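Phosphoacetylglucosamine mutase (Aspergillus lentulus, PDB 5O9X) probably interconverts the 6-phosphate and 1-phosphate of N-acetylglucosamine, as a fungal mutase of the phosphoglucomutase/phosphomannomutase family, and binds glucose 1,6-bisphosphate in this crystal. Local coordinates at residues F161-Q166 with V220-K224; A287-Y292 with G426-M432. The protein carries 1 engineered substitution. One frame throughout, in Å; residues are numbered along the deposited sequence.

In the fold
Both contacts are interdomain seams. Contact 1 joins the first family domain to the second by setting the start of helix 164-176 against that of helix 221-231, and contact 2 joins the second domain to the third through strand 290-295 and helix 428-442. Contact 1 is mostly buried but reaches the surface at Phe161, and its chemistry is a capping box beside a lysine that ties down a carbonyl. Contact 2 lies deeper, with every touching residue buried; apolar packing and one bridging water carry it, and its Arg289 reaches the bound bisphosphate. The two seams meet directly, Pro165 packing on Ala287, Asp288 and Asp427, and Thr163 on Ala287.

Contact 1. Residues F161-Q166 with V220-K224. Unlike the reference sequence in segment 161-166: Phe161 (reference Tyr).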
loop_
_atom_site.group_PDB
_atom_site.type_symbol
_atom_site.label_atom_id
_atom_site.label_comp_id
_atom_site.label_asym_id
_atom_site.label_seq_id
_atom_site.Cartn_x
_atom_site.Cartn_y
_atom_site.Cartn_z
ATOM N N PHE A 161 -2.104 11.121 -15.081
ATOM C CA PHE A 161 -2.362 11.060 -13.660
ATOM C C PHE A 161 -3.239 9.843 -13.335
ATOM O O PHE A 161 -4.392 9.712 -13.863
ATOM C CB PHE A 161 -3.112 12.346 -13.211
ATOM C CG PHE A 161 -2.268 13.586 -13.353
ATOM C CD1 PHE A 161 -1.348 13.949 -12.361
ATOM C CD2 PHE A 161 -2.352 14.355 -14.511
ATOM C CE1 PHE A 161 -0.534 15.125 -12.503
ATOM C CE2 PHE A 161 -1.533 15.505 -14.670
ATOM C CZ PHE A 161 -0.670 15.921 -13.654
ATOM N N MET A 162 -2.762 9.016 -12.415
ATOM C CA MET A 162 -3.549 7.879 -11.935
ATOM C C MET A 162 -3.158 7.615 -10.491
ATOM O O MET A 162 -2.087 8.036 -10.022
ATOM C CB MET A 162 -3.229 6.605 -12.783
ATOM C CG MET A 162 -3.676 6.711 -14.267
ATOM S SD MET A 162 -4.116 5.119 -15.029
ATOM C CE MET A 162 -2.669 4.301 -14.710
ATOM N N THR A 163 -4.010 6.870 -9.786
ATOM C CA THR A 163 -3.692 6.447 -8.400
ATOM C C THR A 163 -2.725 5.287 -8.597
ATOM O O THR A 163 -2.626 4.735 -9.722
ATOM C CB THR A 163 -4.983 5.914 -7.668
ATOM O OG1 THR A 163 -5.443 4.726 -8.270
ATOM C CG2 THR A 163 -6.137 6.942 -7.695
ATOM N N THR A 164 -1.936 4.984 -7.565
ATOM C CA THR A 164 -1.060 3.822 -7.626
ATOM C C THR A 164 -1.801 2.545 -8.021
ATOM O O THR A 164 -1.333 1.828 -8.887
ATOM C CB THR A 164 -0.264 3.746 -6.318
ATOM O OG1 THR A 164 0.648 4.866 -6.311
ATOM C CG2 THR A 164 0.581 2.434 -6.214
ATOM N N PRO A 165 -2.912 2.219 -7.350
ATOM C CA PRO A 165 -3.576 0.963 -7.710
ATOM C C PRO A 165 -4.123 0.967 -9.148
ATOM O O PRO A 165 -4.142 -0.092 -9.773
ATOM C CB PRO A 165 -4.789 0.914 -6.745
ATOM C CG PRO A 165 -4.405 1.760 -5.592
ATOM C CD PRO A 165 -3.445 2.808 -6.097
ATOM N N GLN A 166 -4.544 2.135 -9.675
ATOM C CA GLN A 166 -4.907 2.195 -11.152
ATOM C C GLN A 166 -3.763 1.743 -12.041
ATOM O O GLN A 166 -4.002 0.956 -12.997
ATOM C CB GLN A 166 -5.384 3.560 -11.590
ATOM C CG GLN A 166 -6.800 3.801 -11.105
ATOM C CD GLN A 166 -7.264 5.217 -11.460
ATOM O OE1 GLN A 166 -6.447 6.195 -11.549
ATOM N NE2 GLN A 166 -8.570 5.344 -11.682
ATOM N N VAL A 220 -4.642 12.692 -6.070
ATOM C CA VAL A 220 -5.214 12.130 -7.268
ATOM C C VAL A 220 -6.434 11.242 -6.904
ATOM O O VAL A 220 -7.365 11.158 -7.693
ATOM C CB VAL A 220 -4.174 11.262 -8.043
ATOM C CG1 VAL A 220 -3.630 10.090 -7.214
ATOM C CG2 VAL A 220 -4.723 10.926 -9.416
ATOM N N GLY A 221 -6.480 10.722 -5.685
ATOM C CA GLY A 221 -7.688 9.942 -5.329
ATOM C C GLY A 221 -8.979 10.720 -5.324
ATOM O O GLY A 221 -10.035 10.105 -5.497
ATOM N N GLY A 222 -8.944 12.047 -5.071
ATOM C CA GLY A 222 -10.187 12.916 -5.051
ATOM C C GLY A 222 -10.909 12.948 -6.403
ATOM O O GLY A 222 -12.093 12.473 -6.517
ATOM N N PRO A 223 -10.199 13.364 -7.461
ATOM C CA PRO A 223 -10.808 13.387 -8.814
ATOM C C PRO A 223 -11.196 11.980 -9.291
ATOM O O PRO A 223 -12.197 11.803 -9.960
ATOM C CB PRO A 223 -9.668 13.968 -9.725
ATOM C CG PRO A 223 -8.857 14.817 -8.728
ATOM C CD PRO A 223 -8.968 14.202 -7.348
ATOM N N LYS A 224 -10.366 10.960 -8.991
ATOM C CA LYS A 224 -10.626 9.613 -9.490
ATOM C C LYS A 224 -11.807 9.028 -8.738
ATOM O O LYS A 224 -12.617 8.290 -9.354
ATOM C CB LYS A 224 -9.446 8.649 -9.323
ATOM C CG LYS A 224 -8.175 9.162 -9.957
ATOM C CD LYS A 224 -8.342 9.576 -11.433
ATOM C CE LYS A 224 -6.960 9.894 -12.063
ATOM N NZ LYS A 224 -7.137 10.361 -13.435
#
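The capping box that opens helix 164-176, built from Thr163 and Gln166, packs against Val220 and Lys224 at the start of helix 221-231, where the first and second family domains meet. Thr163 OG1 accepts from Gln166 N at 3.1 Å, and Gln166 OE1 returns the favour by accepting from Thr163 N, also at 3.1 Å. With chi1 at 66°, Thr163 places OG1 for the cap and leaves CG2 for the neighbouring helix, where it lies 3.8 Å from Lys224 CG. The lysine chain bends at chi2 (-53°) and then runs out straight, its CG, CD and CE passing alongside Gln166 OE1. Lys224 NZ finally donates to Phe161 O, 2.9 Å away, coming from above the carbonyl plane, about 38° out of it. Val220 packs against the backbone between strand and helix: CG1 rests 3.8 Å from Thr163 CA, and CG2 touches the Met162 carbonyl carbon. Lys224 NZ also forms a salt bridge with Glu188, tying helix 188-202 to both segments, and bonds to a glycerol probably left from crystallisation. Around the seam, helix 188-202 covers the polar side, its Tyr192 hydroxyl bonding to Gln166 NE2, while Met162 turns back onto Leu167 and Val170 of helix 164-176 and Phe161, at the end of strand 155-161, makes a cation-pi contact with Arg132.

Contact 2. Residues A287-Y292 with G426-M432; sequences ADRILY and GDAISDM. Unlike the reference sequence in segment 287-292: Leu291 (reference Val). With G16 (1,6-di-O-phosphono-alpha-D-glucopyranose), chain B.
Strand 290-292 and helix 428-432 run roughly alongside each other, their axes 8.7 Å apart at closest approach and their directions 32° apart. The strand follows the DGDADR sequence, which matches the metal-binding loop of the phosphohexomutase family, and the helix belongs to the third domain, so this is a strand-on-helix seam between the second and third domains. Ala428 sits in the middle: its CB approaches Ala287 O at 3.4 Å and Arg289 O at 3.4 Å, so the loop backbone sits directly on the first turn of the helix. With Ile290 CG1 anti to the backbone N (chi1 -177°) and CD1 extended beyond it, the branch ends 3.4 Å from Met432 CB, tighter than usual van der Waals contact, while CG2 leans on Ala428 O and Asp431 CB. Further on, the Tyr292 ring meets Met432 obliquely, with OH 3.7 Å from Met432 CG; that hydroxyl is hydrogen-bonded to Glu436, one turn beyond Met432 on the helix, and the ring forms an edge-to-face pair with Trp449. A water links the two segments, donating to Ala287 O at 2.7 Å and to the Asp427 N-cap carboxylate and accepting from Ile429 N. Arg289 leads away from the helix, its chain extended from CG to NE, into the sugar-phosphate pocket that His70 and His384 also line. There NE donates to phosphate oxygen O3X of the bisphosphate at 3.0 Å, and NH2 reaches its bridging O1 at 3.2 Å, in the guanidinium plane and nearly straight (167°).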
loop_
_atom_site.group_PDB
_atom_site.type_symbol
_atom_site.label_atom_id
_atom_site.label_comp_id
_atom_site.label_asym_id
_atom_site.label_seq_id
_atom_site.Cartn_x
_atom_site.Cartn_y
_atom_site.Cartn_z
ATOM N N ALA A 287 -3.687 7.385 -3.053
ATOM C CA ALA A 287 -4.867 6.532 -2.796
ATOM C C ALA A 287 -4.474 5.031 -2.657
ATOM O O ALA A 287 -5.122 4.134 -3.219
ATOM C CB ALA A 287 -5.948 6.727 -3.869
ATOM N N ASP A 288 -3.430 4.786 -1.866
ATOM C CA ASP A 288 -3.126 3.426 -1.606
ATOM C C ASP A 288 -3.122 3.048 -0.120
ATOM O O ASP A 288 -2.605 1.987 0.279
ATOM C CB ASP A 288 -1.826 3.045 -2.314
ATOM C CG ASP A 288 -1.836 1.556 -2.711
ATOM O OD1 ASP A 288 -2.944 0.944 -2.830
ATOM O OD2 ASP A 288 -0.759 1.029 -2.794
ATOM N N ARG A 289 -3.709 3.919 0.680
ATOM C CA ARG A 289 -4.011 3.629 2.102
ATOM C C ARG A 289 -5.417 4.126 2.350
ATOM O O ARG A 289 -5.801 5.186 1.813
ATOM C CB ARG A 289 -3.101 4.450 3.027
ATOM C CG ARG A 289 -1.640 4.047 2.953
ATOM C CD ARG A 289 -0.885 4.902 3.988
ATOM N NE ARG A 289 0.575 4.708 3.847
ATOM C CZ ARG A 289 1.452 5.152 4.739
ATOM N NH1 ARG A 289 1.024 5.831 5.796
ATOM N NH2 ARG A 289 2.747 5.012 4.551
ATOM N N ILE A 290 -6.153 3.413 3.214
ATOM C CA ILE A 290 -7.417 3.981 3.714
ATOM C C ILE A 290 -7.537 3.679 5.220
ATOM O O ILE A 290 -7.236 2.569 5.639
ATOM C CB ILE A 290 -8.620 3.446 2.971
ATOM C CG1 ILE A 290 -9.927 4.134 3.476
ATOM C CG2 ILE A 290 -8.638 1.920 2.921
ATOM C CD1 ILE A 290 -11.071 3.937 2.537
ATOM N N LEU A 291 -7.928 4.666 6.008
ATOM C CA LEU A 291 -8.654 4.345 7.253
ATOM C C LEU A 291 -9.893 5.012 7.527
ATOM O O LEU A 291 -10.202 5.971 6.887
ATOM C CB LEU A 291 -7.890 4.485 8.477
ATOM C CG LEU A 291 -6.876 5.365 8.890
ATOM C CD1 LEU A 291 -5.917 4.294 8.328
ATOM C CD2 LEU A 291 -7.167 6.710 8.257
ATOM N N TYR A 292 -10.607 4.469 8.493
ATOM C CA TYR A 292 -11.940 4.952 8.815
ATOM C C TYR A 292 -11.893 5.560 10.187
ATOM O O TYR A 292 -11.005 5.216 10.979
ATOM C CB TYR A 292 -12.902 3.679 8.882
ATOM C CG TYR A 292 -13.681 3.474 7.558
ATOM C CD1 TYR A 292 -13.026 2.886 6.427
ATOM C CD2 TYR A 292 -15.020 3.896 7.450
ATOM C CE1 TYR A 292 -13.704 2.701 5.197
ATOM C CE2 TYR A 292 -15.762 3.678 6.241
ATOM C CZ TYR A 292 -15.079 3.100 5.119
ATOM O OH TYR A 292 -15.755 2.820 3.937
ATOM N N GLY A 426 -2.637 -3.823 -2.450
ATOM C CA GLY A 426 -3.995 -3.400 -2.153
ATOM C C GLY A 426 -4.426 -2.205 -2.940
ATOM O O GLY A 426 -3.592 -1.536 -3.601
ATOM N N ASP A 427 -5.725 -1.938 -2.902
ATOM C CA ASP A 427 -6.288 -0.758 -3.570
ATOM C C ASP A 427 -7.201 -0.094 -2.556
ATOM O O ASP A 427 -8.240 -0.651 -2.244
ATOM C CB ASP A 427 -7.017 -1.240 -4.851
ATOM C CG ASP A 427 -7.826 -0.138 -5.519
ATOM O OD1 ASP A 427 -8.014 0.921 -4.903
ATOM O OD2 ASP A 427 -8.296 -0.306 -6.657
ATOM N N ALA A 428 -6.839 1.084 -2.040
ATOM C CA ALA A 428 -7.636 1.781 -1.042
ATOM C C ALA A 428 -9.116 2.040 -1.388
ATOM O O ALA A 428 -10.012 1.882 -0.535
ATOM C CB ALA A 428 -6.980 3.066 -0.591
ATOM N N ILE A 429 -9.392 2.426 -2.633
ATOM C CA ILE A 429 -10.768 2.729 -2.958
ATOM C C ILE A 429 -11.587 1.448 -3.068
ATOM O O ILE A 429 -12.756 1.459 -2.677
ATOM C CB ILE A 429 -10.813 3.540 -4.266
ATOM C CG1 ILE A 429 -10.242 4.963 -3.967
ATOM C CG2 ILE A 429 -12.223 3.458 -4.922
ATOM C CD1 ILE A 429 -10.101 5.910 -5.158
ATOM N N SER A 430 -10.999 0.355 -3.618
ATOM C CA SER A 430 -11.688 -0.958 -3.643
ATOM C C SER A 430 -11.911 -1.470 -2.188
ATOM O O SER A 430 -12.981 -1.976 -1.860
ATOM C CB SER A 430 -10.774 -1.905 -4.491
ATOM O OG SER A 430 -10.931 -3.248 -4.130
ATOM N N ASP A 431 -10.905 -1.293 -1.317
ATOM C CA ASP A 431 -11.043 -1.567 0.140
ATOM C C ASP A 431 -12.151 -0.735 0.790
ATOM O O ASP A 431 -12.914 -1.237 1.628
ATOM C CB ASP A 431 -9.761 -1.345 0.897
ATOM C CG ASP A 431 -8.657 -2.319 0.522
ATOM O OD1 ASP A 431 -8.894 -3.411 -0.052
ATOM O OD2 ASP A 431 -7.477 -1.962 0.839
ATOM N N MET A 432 -12.259 0.523 0.423
ATOM C CA MET A 432 -13.397 1.322 0.895
ATOM C C MET A 432 -14.755 0.688 0.460
ATOM O O MET A 432 -15.662 0.545 1.292
ATOM C CB MET A 432 -13.272 2.666 0.277
ATOM C CG MET A 432 -14.081 3.782 0.839
ATOM S SD MET A 432 -14.740 4.761 -0.556
ATOM C CE MET A 432 -16.160 3.573 -0.630
HETATM C C1 G16 B . 5.120 2.588 2.172
HETATM C C2 G16 B . 4.964 1.074 2.060
HETATM C C3 G16 B . 4.214 0.520 3.313
HETATM C C4 G16 B . 4.861 0.889 4.636
HETATM C C5 G16 B . 4.982 2.406 4.691
HETATM C C6 G16 B . 5.859 2.931 5.804
HETATM O O1 G16 B . 3.821 3.187 2.188
HETATM O O2 G16 B . 4.305 0.638 0.831
HETATM O O3 G16 B . 4.065 -0.831 3.121
HETATM O O4 G16 B . 4.095 0.473 5.851
HETATM O O5 G16 B . 5.705 2.926 3.549
HETATM O O6 G16 B . 7.225 2.352 5.594
HETATM P P G16 B . 8.426 2.824 6.578
HETATM O O1P G16 B . 7.957 2.660 8.043
HETATM O O2P G16 B . 8.691 4.325 6.312
HETATM O O3P G16 B . 9.697 2.037 6.194
HETATM P "P'" G16 B . 3.329 4.275 1.066
HETATM O O1X G16 B . 3.960 3.870 -0.294
HETATM O O2X G16 B . 3.968 5.648 1.454
HETATM O O3X G16 B . 1.849 4.413 1.168
HETATM O O HOH W 1 -7.403 3.435 -4.583
#